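Local atomic coordinates of CBIX (Paracoccus pantotrophus, PDB entry 4CCS), a protein that probably inserts ferrous iron into sirohydrochlorin as the terminal chelatase of siroheme biosynthesis in this denitrifying bacterium. Residues P213-P216 / A217-E221. Sequence-based numbering, arbitrary orientation.
Sequences PQVP and AMIAE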
# COMPACT_ATOMS: atom_id res chain seq x y z
N PRO A 213 -5.39 -2.89 10.74
CA PRO A 213 -4.85 -2.68 12.10
C PRO A 213 -3.42 -3.16 12.29
O PRO A 213 -2.70 -2.60 13.12
CB PRO A 213 -5.84 -3.40 13.03
CG PRO A 213 -6.80 -4.13 12.17
CD PRO A 213 -6.72 -3.55 10.78
N GLN A 214 -2.96 -4.15 11.49
CA GLN A 214 -1.60 -4.69 11.64
C GLN A 214 -0.54 -3.90 10.88
O GLN A 214 0.63 -4.25 11.00
CB GLN A 214 -1.54 -6.18 11.25
CG GLN A 214 -2.49 -7.07 12.04
CD GLN A 214 -3.90 -7.12 11.50
OE1 GLN A 214 -4.28 -6.42 10.55
NE2 GLN A 214 -4.75 -7.92 12.13
N VAL A 215 -0.92 -2.88 10.07
CA VAL A 215 0.06 -2.11 9.30
C VAL A 215 1.11 -1.41 10.21
O VAL A 215 2.29 -1.54 9.91
CB VAL A 215 -0.59 -1.15 8.27
CG1 VAL A 215 0.43 -0.17 7.68
CG2 VAL A 215 -1.29 -1.93 7.16
N PRO A 216 0.72 -0.69 11.30
CA PRO A 216 1.76 -0.06 12.14
C PRO A 216 2.84 -1.04 12.64
O PRO A 216 4.02 -0.73 12.54
CB PRO A 216 0.96 0.58 13.28
CG PRO A 216 -0.37 0.87 12.67
CD PRO A 216 -0.63 -0.30 11.75
N ALA A 217 2.45 -2.25 13.08
CA ALA A 217 3.39 -3.28 13.56
C ALA A 217 4.30 -3.77 12.44
O ALA A 217 5.50 -3.91 12.65
CB ALA A 217 2.64 -4.44 14.19
N MET A 218 3.75 -3.90 11.21
CA MET A 218 4.49 -4.30 10.03
C MET A 218 5.58 -3.26 9.71
O MET A 218 6.74 -3.62 9.51
CB MET A 218 3.52 -4.52 8.84
CG MET A 218 4.19 -5.02 7.60
SD MET A 218 3.11 -5.11 6.14
CE MET A 218 3.26 -3.44 5.56
N ILE A 219 5.22 -1.96 9.69
CA ILE A 219 6.17 -0.87 9.42
C ILE A 219 7.25 -0.83 10.53
O ILE A 219 8.43 -0.72 10.22
CB ILE A 219 5.44 0.50 9.26
CG1 ILE A 219 4.40 0.43 8.09
CG2 ILE A 219 6.45 1.64 9.06
CD1 ILE A 219 3.58 1.77 7.86
N ALA A 220 6.82 -0.93 11.80
CA ALA A 220 7.74 -0.94 12.95
C ALA A 220 8.82 -2.04 12.80
O ALA A 220 10.00 -1.77 13.03
CB ALA A 220 6.95 -1.15 14.23
N GLU A 221 8.42 -3.26 12.37
CA GLU A 221 9.36 -4.38 12.21
C GLU A 221 10.36 -4.11 11.11
O GLU A 221 11.53 -4.44 11.27
CB GLU A 221 8.66 -5.75 12.05
CG GLU A 221 7.81 -6.15 13.25
CD GLU A 221 8.48 -6.24 14.61
OE1 GLU A 221 9.71 -6.46 14.67
OE2 GLU A 221 7.77 -6.11 15.63
O HOH W 1 -0.26 -2.62 14.42
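The first turn of the C-terminal helix 215-226 is built where M218, I219 and A220 send their backbone N-H groups back to the carbonyls of Q214, V215 and P216, the i to i+4 pattern of an alpha-helix. M218 N reaches Q214 O at 3.1 Å, lying in the carbonyl plane. The bond from I219 N to V215 O (3.0 Å) is straighter, with an angle of 167° at the hydrogen, and A220 N closes the series on P216 O at 2.9 Å. P216 has no N-H to give, which costs little in the first turn of a helix, where the N-H groups are not used in the helix's own i to i+4 bonds. A water lies between P213 O and A217 N, four residues apart: it takes the N-H of A217 at 3.0 Å and donates to P213 O, standing in for a direct i to i+4 bond and linking P213 to the opening turn.

Among the side chains, V215 and I219 meet one turn apart on the buried side, crossing at an angle. V215 CG1 lies 3.7 Å from I219 CD1; with chi1 at 169° this methyl stands opposite the backbone nitrogen and meets the end of the isoleucine's extended arm. I219 CG1 also packs against V215 O, while the methyl of A220 rests 3.4 Å from P216 O.

The helix follows strand 204-205 of the second parallel sheet yet packs on the first, a return crossing consistent with the two similar alpha/beta domains of the chelatase family. I219 and M218 both touch Y60 of strand 57-61, and I219 and P216 pack on V30 of helix 16-30. V215 and Q214 border L101, so the turn's side chains also reach helix 98-113.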